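Local coordinates for protein putative phosphohydrolase (Shewanella amazonensis, PDB 3M1T) that is of unknown function but, as an all-helical HDOD-domain protein related to the HD phosphodiesterases, may act as a phosphohydrolase or in signal transduction, at residues E13-P18 against A183-S188; A50-L55 against I87-V92. All blocks are in the same frame, centred on the assembly; numbering follows the deposited sequence.

Contact 1 (E13-P18 against A183-S188); sequences ELPRLP and ALLAQS
Leu14 extends from the loop between helices 5-8 and 19-29 and sets its CD1 methyl on the last turns of helix 178-188. That methyl touches three helix residues: its CD1 lies 3.8 Å from CB of Ser188 and 3.9 Å from CD2 of Leu184, and it also rides over the helix backbone, 4.1 Å from CA of Leu185. The CG of Leu14 stands opposite the carbonyl carbon (chi1 -66°), and an extended chi2 of 171° carries CD1 onward to the helix. Leu185 meets the loop from the helix side. Its CG lies anti to the backbone N (chi1 -177°), which brings CD1 beside the pyrrolidine ring of Pro15, 3.9 Å from CG; the two side chains meet at about a right angle. Leu144 of helix 140-148 touches Leu14, Pro15 and Leu185, so a second helix closes the same apolar patch. The polar link runs through a water, which donates to Pro15 O at 2.8 Å and is hydrogen-bonded to Ser188 OG at 2.8 Å. The N-terminal part of the HDOD domain is thus laid against helix 178-188 by methyl and ring packing, while a water joins the carbonyl of Pro15, which also accepts a hydrogen bond from Trp189 NE1 just past the helix, to the hydroxyl of Ser188 on the more exposed side.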
loop_
_atom_site.group_PDB
_atom_site.type_symbol
_atom_site.label_atom_id
_atom_site.label_comp_id
_atom_site.label_asym_id
_atom_site.label_seq_id
_atom_site.Cartn_x
_atom_site.Cartn_y
_atom_site.Cartn_z
ATOM N N GLU A 13 -16.289 -3.217 13.559
ATOM C CA GLU A 13 -15.096 -3.393 14.367
ATOM C C GLU A 13 -13.881 -2.667 13.831
ATOM O O GLU A 13 -12.866 -2.573 14.514
ATOM C CB GLU A 13 -14.817 -4.889 14.501
ATOM C CG GLU A 13 -15.922 -5.556 15.303
ATOM C CD GLU A 13 -15.802 -7.079 15.295
ATOM O OE1 GLU A 13 -14.725 -7.594 14.955
ATOM O OE2 GLU A 13 -16.814 -7.727 15.621
ATOM N N LEU A 14 -13.949 -2.153 12.610
ATOM C CA LEU A 14 -12.786 -1.595 11.996
ATOM C C LEU A 14 -12.383 -0.307 12.708
ATOM O O LEU A 14 -13.260 0.413 13.215
ATOM C CB LEU A 14 -13.065 -1.246 10.504
ATOM C CG LEU A 14 -13.340 -2.428 9.593
ATOM C CD1 LEU A 14 -13.820 -1.959 8.228
ATOM C CD2 LEU A 14 -12.082 -3.279 9.401
ATOM N N PRO A 15 -11.118 0.017 12.657
ATOM C CA PRO A 15 -10.692 1.260 13.236
ATOM C C PRO A 15 -11.272 2.449 12.513
ATOM O O PRO A 15 -11.451 2.408 11.286
ATOM C CB PRO A 15 -9.200 1.232 13.062
ATOM C CG PRO A 15 -8.961 0.340 11.997
ATOM C CD PRO A 15 -9.977 -0.732 12.125
ATOM N N ARG A 16 -11.562 3.473 13.292
ATOM C CA ARG A 16 -12.168 4.685 12.794
ATOM C C ARG A 16 -11.130 5.781 12.750
ATOM O O ARG A 16 -10.336 5.952 13.693
ATOM C CB ARG A 16 -13.294 5.117 13.703
ATOM C CG ARG A 16 -14.635 4.496 13.323
ATOM C CD ARG A 16 -15.646 5.582 13.107
ATOM N NE ARG A 16 -16.759 5.423 14.029
ATOM C CZ ARG A 16 -17.614 6.393 14.345
ATOM N NH1 ARG A 16 -17.488 7.613 13.825
ATOM N NH2 ARG A 16 -18.600 6.144 15.211
ATOM N N LEU A 17 -11.126 6.533 11.652
ATOM C CA LEU A 17 -10.276 7.717 11.568
ATOM C C LEU A 17 -10.837 8.840 12.435
ATOM O O LEU A 17 -12.044 9.031 12.502
ATOM C CB LEU A 17 -10.191 8.188 10.130
ATOM C CG LEU A 17 -9.524 7.201 9.170
ATOM C CD1 LEU A 17 -9.668 7.795 7.712
ATOM C CD2 LEU A 17 -8.062 6.941 9.617
ATOM N N PRO A 18 -9.939 9.615 13.050
ATOM C CA PRO A 18 -10.377 10.853 13.703
ATOM C C PRO A 18 -11.007 11.758 12.670
ATOM O O PRO A 18 -10.587 11.754 11.495
ATOM C CB PRO A 18 -9.064 11.448 14.206
ATOM C CG PRO A 18 -8.111 10.346 14.301
ATOM C CD PRO A 18 -8.489 9.406 13.179
ATOM N N ALA A 183 -9.022 -4.630 2.086
ATOM C CA ALA A 183 -9.897 -3.975 1.126
ATOM C C ALA A 183 -11.111 -3.339 1.819
ATOM O O ALA A 183 -11.541 -2.216 1.495
ATOM C CB ALA A 183 -10.375 -4.976 0.042
ATOM N N LEU A 184 -11.675 -4.093 2.748
ATOM C CA LEU A 184 -12.821 -3.590 3.538
ATOM C C LEU A 184 -12.451 -2.349 4.291
ATOM O O LEU A 184 -13.277 -1.412 4.329
ATOM C CB LEU A 184 -13.286 -4.668 4.510
ATOM C CG LEU A 184 -14.595 -4.395 5.183
ATOM C CD1 LEU A 184 -15.753 -4.581 4.195
ATOM C CD2 LEU A 184 -14.807 -5.277 6.439
ATOM N N LEU A 185 -11.264 -2.293 4.875
ATOM C CA LEU A 185 -10.768 -1.080 5.584
ATOM C C LEU A 185 -10.698 0.074 4.575
ATOM O O LEU A 185 -11.169 1.187 4.868
ATOM C CB LEU A 185 -9.400 -1.307 6.237
ATOM C CG LEU A 185 -8.873 -0.121 7.040
ATOM C CD1 LEU A 185 -9.806 0.168 8.241
ATOM C CD2 LEU A 185 -7.440 -0.311 7.438
ATOM N N ALA A 186 -10.053 -0.165 3.442
ATOM C CA ALA A 186 -9.909 0.899 2.428
ATOM C C ALA A 186 -11.266 1.400 2.014
ATOM O O ALA A 186 -11.448 2.608 1.834
ATOM C CB ALA A 186 -9.112 0.397 1.233
ATOM N N GLN A 187 -12.225 0.525 1.841
ATOM C CA GLN A 187 -13.576 0.899 1.479
ATOM C C GLN A 187 -14.196 1.757 2.602
ATOM O O GLN A 187 -14.797 2.826 2.355
ATOM C CB GLN A 187 -14.410 -0.323 1.222
ATOM C CG GLN A 187 -15.780 -0.017 0.675
ATOM C CD GLN A 187 -16.517 -1.281 0.392
ATOM O OE1 GLN A 187 -16.961 -1.950 1.343
ATOM N NE2 GLN A 187 -16.536 -1.698 -0.886
ATOM N N SER A 188 -14.033 1.310 3.848
ATOM C CA SER A 188 -14.599 2.040 4.976
ATOM C C SER A 188 -14.003 3.439 5.125
ATOM O O SER A 188 -14.687 4.392 5.568
ATOM C CB SER A 188 -14.363 1.231 6.238
ATOM O OG SER A 188 -14.855 1.835 7.429
HETATM O O HOH W 1 -13.664 2.983 9.672
#

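Contact 2 (A50-L55 against I87-V92); sequences ARVLRL and IASAVV
Ser89 points from helix 79-94 into the face of helix 46-56, where Arg51, Val52 and Leu55 surround its small side chain. Arg51 lies alongside it: with CG anti to the backbone N and chi2 straight, CD passes 3.8 Å from Ser89 CB, and a bend at chi3 (-50°) then turns the guanidinium to the backbone beyond. Arg51 is modelled in two conformations; in this one NH1 donates to Ser89 O at 2.9 Å, a bond that may not always be present. It is bent, 133° at the hydrogen, and NH1 approaches from well above the carbonyl plane, while the oxygen is itself tilted from the guanidinium plane. The two helices pack as neighbours in the all-helical HDOD domain, their local axes 9.1 Å apart at closest approach and their directions 123° apart. CG2 of Val52 comes within 3.3 Å of Ser89 OG, and CD1 of Leu55 meets the same oxygen from a well-separated direction at 3.4 Å. This buried hydroxyl, hemmed in by methyls, is bonded back to Leu85 O one turn earlier in its own helix. Leu55 CD1 also touches Ala88 CB at 4.2 Å, and Val92 CG1 lies 4.3 Å from Arg51 CD, extending the packing along helix 79-94. Near the chain's C-terminus, Leu274 lies against both Leu55 and Val92.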
loop_
_atom_site.group_PDB
_atom_site.type_symbol
_atom_site.label_atom_id
_atom_site.label_comp_id
_atom_site.label_asym_id
_atom_site.label_seq_id
_atom_site.Cartn_x
_atom_site.Cartn_y
_atom_site.Cartn_z
ATOM N N ALA A 50 4.866 17.624 9.352
ATOM C CA ALA A 50 6.280 17.293 9.542
ATOM C C ALA A 50 6.581 15.927 8.958
ATOM O O ALA A 50 7.631 15.739 8.339
ATOM C CB ALA A 50 6.682 17.335 11.012
ATOM N N ARG A 51 5.669 14.979 9.165
ATOM C CA ARG A 51 5.833 13.625 8.621
ATOM C C ARG A 51 5.814 13.665 7.101
ATOM O O ARG A 51 6.609 12.983 6.451
ATOM C CB ARG A 51 4.753 12.680 9.155
ATOM C CG ARG A 51 4.916 11.226 8.677
ATOM C CD ARG A 51 3.776 10.321 9.159
ATOM N NE ARG A 51 3.590 10.502 10.599
ATOM C CZ ARG A 51 2.453 10.846 11.211
ATOM N NH1 ARG A 51 1.277 11.045 10.562
ATOM N NH2 ARG A 51 2.504 10.992 12.528
ATOM N N VAL A 52 4.897 14.445 6.524
ATOM C CA VAL A 52 4.839 14.610 5.063
ATOM C C VAL A 52 6.179 15.115 4.533
ATOM O O VAL A 52 6.734 14.585 3.551
ATOM C CB VAL A 52 3.685 15.553 4.647
ATOM C CG1 VAL A 52 3.727 15.887 3.187
ATOM C CG2 VAL A 52 2.371 14.908 5.014
ATOM N N LEU A 53 6.717 16.133 5.190
ATOM C CA LEU A 53 7.965 16.707 4.716
ATOM C C LEU A 53 9.164 15.761 4.878
ATOM O O LEU A 53 10.054 15.744 4.026
ATOM C CB LEU A 53 8.230 18.048 5.411
ATOM C CG LEU A 53 7.301 19.190 4.992
ATOM C CD1 LEU A 53 7.594 20.452 5.818
ATOM C CD2 LEU A 53 7.403 19.496 3.489
ATOM N N ARG A 54 9.196 14.960 5.941
ATOM C CA ARG A 54 10.242 13.937 6.062
ATOM C C ARG A 54 10.194 12.923 4.933
ATOM O O ARG A 54 11.245 12.482 4.432
ATOM C CB ARG A 54 10.112 13.187 7.382
ATOM C CG ARG A 54 10.539 14.024 8.600
ATOM C CD ARG A 54 10.864 13.150 9.790
ATOM N NE ARG A 54 9.722 12.366 10.284
ATOM C CZ ARG A 54 8.717 12.864 11.023
ATOM N NH1 ARG A 54 8.679 14.143 11.332
ATOM N NH2 ARG A 54 7.753 12.066 11.470
ATOM N N LEU A 55 8.980 12.529 4.554
ATOM C CA LEU A 55 8.818 11.633 3.402
ATOM C C LEU A 55 9.245 12.331 2.127
ATOM O O LEU A 55 9.895 11.713 1.279
ATOM C CB LEU A 55 7.378 11.144 3.262
ATOM C CG LEU A 55 6.902 10.207 4.377
ATOM C CD1 LEU A 55 5.467 9.772 4.096
ATOM C CD2 LEU A 55 7.781 8.984 4.528
ATOM N N ILE A 87 -1.633 11.354 1.955
ATOM C CA ILE A 87 -2.377 10.124 2.158
ATOM C C ILE A 87 -1.525 9.155 2.926
ATOM O O ILE A 87 -1.967 8.553 3.890
ATOM C CB ILE A 87 -2.828 9.533 0.818
ATOM C CG1 ILE A 87 -3.890 10.432 0.200
ATOM C CG2 ILE A 87 -3.363 8.067 1.027
ATOM C CD1 ILE A 87 -4.138 10.157 -1.298
ATOM N N ALA A 88 -0.294 8.922 2.449
ATOM C CA ALA A 88 0.617 8.027 3.154
ATOM C C ALA A 88 0.818 8.372 4.612
ATOM O O ALA A 88 0.721 7.495 5.505
ATOM C CB ALA A 88 2.025 7.950 2.404
ATOM N N SER A 89 1.020 9.667 4.880
ATOM C CA SER A 89 1.311 10.126 6.245
ATOM C C SER A 89 0.083 9.957 7.136
ATOM O O SER A 89 0.179 9.553 8.291
ATOM C CB SER A 89 1.756 11.572 6.227
ATOM O OG SER A 89 2.944 11.670 5.485
ATOM N N ALA A 90 -1.086 10.198 6.563
ATOM C CA ALA A 90 -2.333 10.021 7.311
ATOM C C ALA A 90 -2.584 8.551 7.669
ATOM O O ALA A 90 -2.944 8.221 8.809
ATOM C CB ALA A 90 -3.528 10.605 6.546
ATOM N N VAL A 91 -2.419 7.673 6.685
ATOM C CA VAL A 91 -2.590 6.267 6.900
ATOM C C VAL A 91 -1.601 5.723 7.956
ATOM O O VAL A 91 -2.014 5.014 8.880
ATOM C CB VAL A 91 -2.491 5.500 5.559
ATOM C CG1 VAL A 91 -2.437 4.003 5.807
ATOM C CG2 VAL A 91 -3.676 5.898 4.608
ATOM N N VAL A 92 -0.336 6.077 7.826
ATOM C CA VAL A 92 0.700 5.674 8.791
ATOM C C VAL A 92 0.321 6.112 10.202
ATOM O O VAL A 92 0.383 5.343 11.146
ATOM C CB VAL A 92 2.106 6.225 8.380
ATOM C CG1 VAL A 92 3.101 6.113 9.581
ATOM C CG2 VAL A 92 2.625 5.500 7.093
#

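In the fold
Contact 2 is a buried helix-to-helix interface, whereas contact 1 is partly buried and lays an irregular loop on the C-terminal end of helix 178-188. They share no helix or loop. Their centres are 18 Å apart and their nearest atoms about 5 Å apart without touching; along the chain, contact 2 is nested within the long span that contact 1 closes. Helix 19-29, which follows the loop of contact 1, also packs on Ile87 and Ala90 of helix 79-94, linking the two neighbourhoods. Polar chemistry differs with burial: water bridges the more open contact 1, while in contact 2 one modelled conformer of an arginine reaches a backbone carbonyl directly.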